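Local coordinates for surface antigen protein 2 (Candida albicans, PDB 4Y7S) that binds heme as a secreted hemophore, helping hyphae use iron from human hemoglobin, probably within a heme-transfer cascade across the cell wall, at residues V74-R78 with L105-A109; T58-N63 with W95-V101; C29-C33 with C64-C69; I22-P27 with F77-A81. All coordinates share one frame; numbering follows the deposited sequence.

Interaction 1 (V74-R78 with L105-A109)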
# COMPACT_ATOMS: atom_id res chain seq x y z
N VAL A 74 -3.95 5.28 23.16
CA VAL A 74 -4.21 4.94 21.75
C VAL A 74 -5.19 5.96 21.14
O VAL A 74 -4.94 6.54 20.08
CB VAL A 74 -4.78 3.52 21.58
CG1 VAL A 74 -5.01 3.24 20.10
CG2 VAL A 74 -3.82 2.48 22.17
N THR A 75 -6.29 6.18 21.85
CA THR A 75 -7.33 7.10 21.41
C THR A 75 -6.79 8.52 21.18
O THR A 75 -7.08 9.15 20.15
CB THR A 75 -8.45 7.12 22.44
OG1 THR A 75 -8.95 5.78 22.59
CG2 THR A 75 -9.57 8.04 22.01
N ASN A 76 -6.00 9.02 22.12
CA ASN A 76 -5.40 10.35 21.99
C ASN A 76 -4.38 10.42 20.85
O ASN A 76 -4.33 11.40 20.11
CB ASN A 76 -4.76 10.75 23.32
CG ASN A 76 -5.79 11.19 24.33
OD1 ASN A 76 -6.83 11.71 23.96
ND2 ASN A 76 -5.53 10.92 25.62
N PHE A 77 -3.58 9.38 20.69
CA PHE A 77 -2.68 9.35 19.56
C PHE A 77 -3.47 9.45 18.24
O PHE A 77 -3.11 10.23 17.36
CB PHE A 77 -1.80 8.11 19.51
CG PHE A 77 -1.00 8.06 18.26
CD1 PHE A 77 0.21 8.75 18.19
CD2 PHE A 77 -1.49 7.43 17.12
CE1 PHE A 77 0.95 8.77 17.02
CE2 PHE A 77 -0.76 7.45 15.94
CZ PHE A 77 0.46 8.12 15.89
N ARG A 78 -4.54 8.67 18.11
CA ARG A 78 -5.29 8.67 16.86
C ARG A 78 -5.94 10.04 16.60
O ARG A 78 -5.99 10.49 15.45
CB ARG A 78 -6.37 7.60 16.83
CG ARG A 78 -5.85 6.19 16.79
CD ARG A 78 -7.00 5.17 16.55
NE ARG A 78 -7.34 4.99 15.14
CZ ARG A 78 -8.13 4.01 14.67
NH1 ARG A 78 -8.67 3.14 15.51
NH2 ARG A 78 -8.39 3.92 13.38
N LEU A 105 -5.61 -1.22 16.54
CA LEU A 105 -5.65 -0.03 17.39
C LEU A 105 -6.90 -0.01 18.23
O LEU A 105 -6.85 0.31 19.42
CB LEU A 105 -5.58 1.24 16.55
CG LEU A 105 -4.21 1.53 15.93
CD1 LEU A 105 -4.33 2.61 14.86
CD2 LEU A 105 -3.18 1.91 17.02
N ASP A 106 -8.03 -0.36 17.62
CA ASP A 106 -9.30 -0.48 18.34
C ASP A 106 -9.12 -1.38 19.56
O ASP A 106 -9.59 -1.06 20.67
CB ASP A 106 -10.42 -1.05 17.45
CG ASP A 106 -10.87 -0.08 16.36
OD1 ASP A 106 -10.46 1.10 16.39
OD2 ASP A 106 -11.66 -0.49 15.47
N ALA A 107 -8.48 -2.52 19.34
CA ALA A 107 -8.28 -3.49 20.42
C ALA A 107 -7.38 -2.91 21.53
O ALA A 107 -7.66 -3.09 22.72
CB ALA A 107 -7.67 -4.78 19.86
N ALA A 108 -6.30 -2.26 21.13
CA ALA A 108 -5.37 -1.67 22.10
C ALA A 108 -6.06 -0.60 22.94
O ALA A 108 -5.80 -0.49 24.15
CB ALA A 108 -4.17 -1.08 21.38
N ALA A 109 -7.00 0.12 22.33
CA ALA A 109 -7.70 1.19 23.03
C ALA A 109 -8.71 0.68 24.05
O ALA A 109 -9.02 1.39 25.01
CB ALA A 109 -8.42 2.08 22.03
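Two helices packed at a steep, broadly antiparallel angle meet here: V74 and R78 of helix 72-87 face L105, A108 and A109 of helix 99-110. The short axes approach to 9.7 Å, their N-to-C directions 134° apart, and A108 and A109 present small side chains to V74. That valine works as a two-pronged wedge. V74 CG1 lies 3.5 Å from the carbonyl oxygen L105 O and also meets the CD2 branch of the same leucine. The other prong, V74 CG2, packs 3.7 Å from A108 CB. The stem of the valine is covered as well, V74 CB standing 3.9 Å from A109 CB. At the margin, T75 OG1 merely brushes the A109 methyl.

One turn along, R78 supplies the polar side. Its chain turns at chi3 (85°), laying the guanidinium across L105 so that L105 CD1 sits over one face, 3.8 Å from R78 NE. D106 OD1 comes to the edge of that group, near its plane, in a salt bridge 2.9 Å from R78 NH1. The N-H points poorly at the oxygen (124°), so the hydrogen bond within the bridge is weak. R78 NH2 is held separately by S102 OG. An apolar seam of valine, leucine and alanine, with an ion pair beside it, thus joins helices 72-87 and 99-110 of the CFEM helical basket.

Interaction 2 (T58-N63 with W95-V101); sequences TGAVGN and WIIPASV
T58, on helix 55-68, meets the W95-I97 strip at the tight end of this contact. Its hydroxyl donates to a backbone carbonyl, T58 OG1 to I96 O at 2.7 Å, arriving 34° out of the carbonyl plane. A chi1 of 67° turns OG1 toward that strip and sends the methyl to the indole, where T58 CG2 lies 3.7 Å from W95 NE1. I97 CG2 sits over the centre of one indole face and also lies 3.5 Å from T58 OG1.

Two glycines let the backbones close in. G62 CA lies at the edge of the W95 ring, 3.9 Å from W95 CH2, and takes V101 CG1 at 3.7 Å; G59 CA rests against P98 CD, the proline at the N-cap of helix 99-110. The side toward N63 is less enclosed: this residue is partly exposed, and N63 OD1 touches V101 CG2 without a hydrogen bond. Beyond it, Q25 of the third subunit packs on N63.

I96 brings this linker of the helical basket to about 7 Å from the bound heme, side chain to heme. On the other side, the W95 ring meets that of F18, their planes nearly parallel, and reaches A81 and C85 of helix 72-87, while I97 packs on L105 of helix 99-110.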
# COMPACT_ATOMS: atom_id res chain seq x y z
N THR A 58 2.01 4.61 7.39
CA THR A 58 1.03 4.78 8.46
C THR A 58 0.79 3.46 9.19
O THR A 58 0.51 3.45 10.38
CB THR A 58 -0.31 5.31 7.96
OG1 THR A 58 -0.93 4.33 7.14
CG2 THR A 58 -0.14 6.62 7.19
N GLY A 59 0.84 2.36 8.46
CA GLY A 59 0.59 1.04 9.04
C GLY A 59 1.70 0.65 10.00
O GLY A 59 1.46 0.04 11.05
N ALA A 60 2.93 1.01 9.65
CA ALA A 60 4.05 0.74 10.52
C ALA A 60 3.91 1.56 11.80
O ALA A 60 4.11 1.03 12.90
CB ALA A 60 5.38 1.06 9.83
N VAL A 61 3.57 2.83 11.65
CA VAL A 61 3.38 3.71 12.79
C VAL A 61 2.24 3.16 13.64
O VAL A 61 2.36 3.03 14.85
CB VAL A 61 3.09 5.17 12.35
CG1 VAL A 61 2.65 6.00 13.54
CG2 VAL A 61 4.33 5.79 11.70
N GLY A 62 1.15 2.78 12.98
CA GLY A 62 -0.02 2.26 13.65
C GLY A 62 0.24 0.96 14.39
O GLY A 62 -0.21 0.77 15.53
N ASN A 63 0.97 0.05 13.76
CA ASN A 63 1.33 -1.21 14.38
C ASN A 63 2.12 -0.99 15.64
O ASN A 63 1.91 -1.66 16.65
CB ASN A 63 2.14 -2.07 13.43
CG ASN A 63 1.30 -2.82 12.46
OD1 ASN A 63 0.12 -3.07 12.72
ND2 ASN A 63 1.89 -3.20 11.35
N TRP A 95 -6.08 10.17 8.49
CA TRP A 95 -4.91 9.33 8.73
C TRP A 95 -5.22 7.97 8.12
O TRP A 95 -6.00 7.20 8.66
CB TRP A 95 -4.58 9.26 10.21
CG TRP A 95 -3.29 8.53 10.51
CD1 TRP A 95 -2.08 8.75 9.94
CD2 TRP A 95 -3.10 7.48 11.47
NE1 TRP A 95 -1.15 7.89 10.46
CE2 TRP A 95 -1.74 7.11 11.41
CE3 TRP A 95 -3.94 6.83 12.38
CZ2 TRP A 95 -1.21 6.11 12.21
CZ3 TRP A 95 -3.41 5.83 13.17
CH2 TRP A 95 -2.06 5.49 13.09
N ILE A 96 -4.64 7.69 6.95
CA ILE A 96 -5.09 6.56 6.15
C ILE A 96 -4.31 5.30 6.48
O ILE A 96 -3.20 5.12 6.00
CB ILE A 96 -4.92 6.82 4.63
CG1 ILE A 96 -5.43 8.21 4.20
CG2 ILE A 96 -5.60 5.72 3.82
CD1 ILE A 96 -6.92 8.42 4.28
N ILE A 97 -4.93 4.40 7.24
CA ILE A 97 -4.26 3.18 7.67
C ILE A 97 -4.96 1.95 7.16
O ILE A 97 -6.15 1.98 6.86
CB ILE A 97 -4.17 3.09 9.22
CG1 ILE A 97 -5.54 3.25 9.87
CG2 ILE A 97 -3.23 4.12 9.73
CD1 ILE A 97 -5.53 3.08 11.41
N PRO A 98 -4.22 0.83 7.07
CA PRO A 98 -4.85 -0.44 6.70
C PRO A 98 -6.00 -0.83 7.67
O PRO A 98 -5.95 -0.47 8.86
CB PRO A 98 -3.71 -1.42 6.83
CG PRO A 98 -2.46 -0.61 6.69
CD PRO A 98 -2.78 0.69 7.32
N ALA A 99 -7.00 -1.54 7.18
CA ALA A 99 -8.11 -1.96 8.04
C ALA A 99 -7.63 -2.86 9.18
O ALA A 99 -8.13 -2.76 10.30
CB ALA A 99 -9.18 -2.66 7.23
N SER A 100 -6.67 -3.73 8.90
CA SER A 100 -6.12 -4.63 9.93
C SER A 100 -5.44 -3.83 11.06
O SER A 100 -5.54 -4.17 12.24
CB SER A 100 -5.14 -5.60 9.28
OG SER A 100 -4.09 -4.88 8.64
N VAL A 101 -4.76 -2.75 10.69
CA VAL A 101 -4.10 -1.90 11.68
C VAL A 101 -5.12 -1.12 12.51
O VAL A 101 -4.97 -0.98 13.74
CB VAL A 101 -3.12 -0.91 11.01
CG1 VAL A 101 -2.58 0.10 12.02
CG2 VAL A 101 -1.98 -1.67 10.32

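Interaction 3 (C29-C33 with C64-C69); sequences CAQEC and CVASKC
The E32 carboxylate is the flat group that takes part, and it meets the aliphatic portion of K68 rather than its ammonium. K68 CD and CE both lie over the same face of the carboxylate, with E32 OE2 3.4 Å from K68 CD. The two side chains cross at about a right angle, the lysine being bent at chi2 (-73°). E32 OE2 and K68 NZ remain 4.2 Å apart, beyond a salt bridge, although the opposite charges probably still attract each other on this exposed side.

Below this pair the link is covalent. Two disulfides tie the segments together, one at either end: C33 SG to C64 SG and C29 SG to C69 SG, each 2.1 Å. Their hands differ, chi3 being -69° in the first and a wide 116° in the second. They belong to the four disulfides, built from eight signature cysteines, that stabilise the helical-basket fold of the CFEM domain; here they fasten a loop to the last turns of helix 55-68, and C69 is the residue where the chain leaves that helix.

Between the crosslinks the filling is apolar. V65 CG2 meets A30 CB at 3.9 Å and C33 CB at 3.8 Å, so one branch of the valine bridges two loop residues. The backbone also comes close: C29 CB packs 3.4 Å from the carbonyl K68 O. C33 SG also lies 3.4 Å from V65 N, the backbone nitrogen of the residue after its disulfide partner. On the inner side, A30 and V65 both rest on F77 of helix 72-87, and C69 packs on V74 of the same helix.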
# COMPACT_ATOMS: atom_id res chain seq x y z
N CYS A 29 4.32 6.90 24.93
CA CYS A 29 4.44 5.56 24.40
C CYS A 29 4.50 5.57 22.87
O CYS A 29 5.07 4.66 22.29
CB CYS A 29 3.28 4.68 24.87
SG CYS A 29 1.65 5.22 24.39
N ALA A 30 3.99 6.62 22.24
CA ALA A 30 3.93 6.67 20.78
C ALA A 30 5.10 7.40 20.15
O ALA A 30 5.25 7.36 18.94
CB ALA A 30 2.64 7.32 20.33
N GLN A 31 5.94 8.04 20.96
CA GLN A 31 7.03 8.84 20.40
C GLN A 31 7.97 8.03 19.50
O GLN A 31 8.29 8.47 18.39
CB GLN A 31 7.82 9.53 21.50
CG GLN A 31 7.03 10.69 22.13
CD GLN A 31 7.83 11.46 23.17
OE1 GLN A 31 7.56 12.63 23.42
NE2 GLN A 31 8.82 10.81 23.77
N GLU A 32 8.38 6.84 19.93
CA GLU A 32 9.28 6.06 19.09
C GLU A 32 8.60 5.63 17.79
O GLU A 32 9.25 5.46 16.77
CB GLU A 32 9.79 4.80 19.83
CG GLU A 32 8.69 3.82 20.25
CD GLU A 32 9.23 2.58 21.00
OE1 GLU A 32 10.07 1.84 20.44
OE2 GLU A 32 8.81 2.36 22.15
N CYS A 33 7.28 5.47 17.85
CA CYS A 33 6.52 4.96 16.73
C CYS A 33 6.53 5.92 15.53
O CYS A 33 6.52 5.47 14.39
CB CYS A 33 5.09 4.66 17.18
SG CYS A 33 5.03 3.41 18.45
N CYS A 64 3.05 -0.04 15.58
CA CYS A 64 3.89 0.29 16.73
C CYS A 64 3.06 0.88 17.88
O CYS A 64 3.21 0.49 19.04
CB CYS A 64 5.00 1.25 16.30
SG CYS A 64 6.11 1.79 17.65
N VAL A 65 2.16 1.82 17.57
CA VAL A 65 1.32 2.40 18.60
C VAL A 65 0.44 1.33 19.24
O VAL A 65 0.26 1.32 20.46
CB VAL A 65 0.45 3.55 18.04
CG1 VAL A 65 -0.65 3.94 19.02
CG2 VAL A 65 1.34 4.76 17.69
N ALA A 66 -0.12 0.44 18.43
CA ALA A 66 -0.94 -0.64 18.96
C ALA A 66 -0.16 -1.59 19.87
O ALA A 66 -0.74 -2.22 20.74
CB ALA A 66 -1.56 -1.43 17.83
N SER A 67 1.14 -1.68 19.67
CA SER A 67 1.98 -2.57 20.46
C SER A 67 2.43 -1.90 21.74
O SER A 67 2.53 -2.52 22.78
CB SER A 67 3.20 -3.00 19.65
OG SER A 67 2.81 -3.68 18.47
N LYS A 68 2.72 -0.61 21.64
CA LYS A 68 3.36 0.14 22.71
C LYS A 68 2.39 0.93 23.60
O LYS A 68 2.75 1.33 24.71
CB LYS A 68 4.37 1.12 22.10
CG LYS A 68 5.49 0.50 21.26
CD LYS A 68 6.52 -0.21 22.06
CE LYS A 68 7.58 -0.81 21.13
NZ LYS A 68 8.40 -1.84 21.83
N CYS A 69 1.18 1.19 23.09
CA CYS A 69 0.20 2.04 23.80
C CYS A 69 -1.10 1.29 24.15
O CYS A 69 -1.53 0.40 23.42
CB CYS A 69 -0.15 3.27 22.94
SG CYS A 69 1.27 4.35 22.55

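Interaction 4 (I22-P27 with F77-A81); sequences IYDQIP and FRKLA
Apolar contact carries nearly all of this joint, in which I22, I26 and P27 close over F77 and L80 of helix 72-87. I26 lies alongside the phenylalanine, the two side chains pointing the same way, and its branch methyl does the touching: I26 CG2 is 3.6 Å from F77 CD1 and 3.8 Å from L80 CD1. I22 instead crosses F77 at about a right angle, bringing the tip of its longer branch, I22 CD1, to 4.1 Å from F77 CE1. With CG opposite the backbone N (chi1 174°), the phenylalanine ring extends within range of both isoleucines.

Contacts of carbon with polar atoms form a second class, and none is a hydrogen bond. L80, which has more of its surface covered across this contact than any other residue, sends CD1 to 3.6 Å from Q25 O and CD2 to 3.8 Å from Q25 NE2. In return, I22 CG2 rests 3.6 Å from the helix carbonyl L80 O.

Hydrogen bonds serve the shape of the loop itself: Q25 N and I26 N both donate to I22 O, the first at 2.9 Å, which curls I22-I26 into a turn and presents Q25 and I26 to the leucine.

Around the joint, I22 continues onto A84 farther along helix 72-87, and F77 also touches V61 and V65 of helix 55-68. Within the CFEM helical basket, the loop thus covers helix 72-87 beside the face that packs on helix 55-68.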
# COMPACT_ATOMS: atom_id res chain seq x y z
N ILE A 22 3.06 16.52 15.73
CA ILE A 22 2.41 15.98 16.93
C ILE A 22 3.36 15.44 18.01
O ILE A 22 2.90 14.97 19.06
CB ILE A 22 1.42 14.85 16.51
CG1 ILE A 22 2.16 13.70 15.84
CG2 ILE A 22 0.37 15.39 15.54
CD1 ILE A 22 1.24 12.50 15.45
N TYR A 23 4.66 15.52 17.76
CA TYR A 23 5.63 14.82 18.59
C TYR A 23 5.52 15.24 20.05
O TYR A 23 5.61 14.41 20.95
CB TYR A 23 7.07 15.05 18.09
CG TYR A 23 8.07 14.15 18.80
CD1 TYR A 23 8.17 12.82 18.46
CD2 TYR A 23 8.89 14.65 19.81
CE1 TYR A 23 9.08 11.98 19.10
CE2 TYR A 23 9.80 13.82 20.46
CZ TYR A 23 9.89 12.49 20.10
OH TYR A 23 10.78 11.66 20.73
N ASP A 24 5.35 16.52 20.29
CA ASP A 24 5.26 17.03 21.64
C ASP A 24 3.92 16.80 22.32
O ASP A 24 3.82 16.98 23.48
CB ASP A 24 5.58 18.51 21.65
CG ASP A 24 6.99 18.78 21.32
OD1 ASP A 24 7.85 17.95 21.61
OD2 ASP A 24 7.24 19.82 20.78
N GLN A 25 2.91 16.43 21.58
CA GLN A 25 1.59 16.25 22.15
C GLN A 25 1.18 14.82 22.35
O GLN A 25 0.36 14.54 23.14
CB GLN A 25 0.55 16.96 21.32
CG GLN A 25 0.73 18.46 21.16
CD GLN A 25 -0.14 19.01 20.06
OE1 GLN A 25 0.28 19.10 18.90
NE2 GLN A 25 -1.38 19.32 20.40
N ILE A 26 1.77 13.91 21.61
CA ILE A 26 1.36 12.50 21.68
C ILE A 26 1.77 11.86 23.00
O ILE A 26 2.74 12.29 23.64
CB ILE A 26 1.94 11.66 20.51
CG1 ILE A 26 3.45 11.87 20.40
CG2 ILE A 26 1.25 12.00 19.21
CD1 ILE A 26 4.11 10.98 19.33
N PRO A 27 1.06 10.80 23.41
CA PRO A 27 1.51 10.11 24.61
C PRO A 27 2.92 9.60 24.40
O PRO A 27 3.33 9.36 23.25
CB PRO A 27 0.48 8.98 24.79
CG PRO A 27 -0.26 8.90 23.55
CD PRO A 27 -0.19 10.23 22.88
N PHE A 77 -3.58 9.38 20.69
CA PHE A 77 -2.68 9.35 19.56
C PHE A 77 -3.47 9.45 18.24
O PHE A 77 -3.11 10.23 17.36
CB PHE A 77 -1.80 8.11 19.51
CG PHE A 77 -1.00 8.06 18.26
CD1 PHE A 77 0.21 8.75 18.19
CD2 PHE A 77 -1.49 7.43 17.12
CE1 PHE A 77 0.95 8.77 17.02
CE2 PHE A 77 -0.76 7.45 15.94
CZ PHE A 77 0.46 8.12 15.89
N ARG A 78 -4.54 8.67 18.11
CA ARG A 78 -5.29 8.67 16.86
C ARG A 78 -5.94 10.04 16.60
O ARG A 78 -5.99 10.49 15.45
CB ARG A 78 -6.37 7.60 16.83
CG ARG A 78 -5.85 6.19 16.79
CD ARG A 78 -7.00 5.17 16.55
NE ARG A 78 -7.34 4.99 15.14
CZ ARG A 78 -8.13 4.01 14.67
NH1 ARG A 78 -8.67 3.14 15.51
NH2 ARG A 78 -8.39 3.92 13.38
N LYS A 79 -6.44 10.69 17.65
CA LYS A 79 -7.03 12.02 17.51
C LYS A 79 -6.01 13.01 17.00
O LYS A 79 -6.32 13.84 16.16
CB LYS A 79 -7.58 12.50 18.84
CG LYS A 79 -8.88 11.82 19.20
CD LYS A 79 -9.53 12.40 20.47
CE LYS A 79 -10.86 11.69 20.75
NZ LYS A 79 -11.36 11.96 22.12
N LEU A 80 -4.79 12.93 17.51
CA LEU A 80 -3.74 13.84 17.05
C LEU A 80 -3.30 13.54 15.61
O LEU A 80 -3.08 14.48 14.82
CB LEU A 80 -2.54 13.77 17.98
CG LEU A 80 -2.75 14.50 19.29
CD1 LEU A 80 -1.80 13.95 20.30
CD2 LEU A 80 -2.58 16.00 19.12
N ALA A 81 -3.17 12.26 15.27
CA ALA A 81 -2.81 11.88 13.91
C ALA A 81 -3.86 12.38 12.92
O ALA A 81 -3.54 13.00 11.89
CB ALA A 81 -2.66 10.37 13.80

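F77 packs in interaction 4, lies in the helix segment of interaction 1, and touches W95 of interaction 2 and A30 and V65 of interaction 3. Interaction 2 is the most buried, nearest both the chain's centre and the heme, and relies on close backbone packing with one threonine hydrogen bond. The others are only partly buried, and they differ in chemistry: a salt bridge borders interaction 1, disulfides crosslink interaction 3, and interaction 4 is closed by apolar packing round one aromatic ring, with no hydrogen bond across it. Interactions 2 and 3 use successive parts of helix 55-68, 1 and 4 overlap on helix 72-87, and 1 and 2 share helix 99-110. Interaction 3 is nested inside the chain loop that interaction 4 closes.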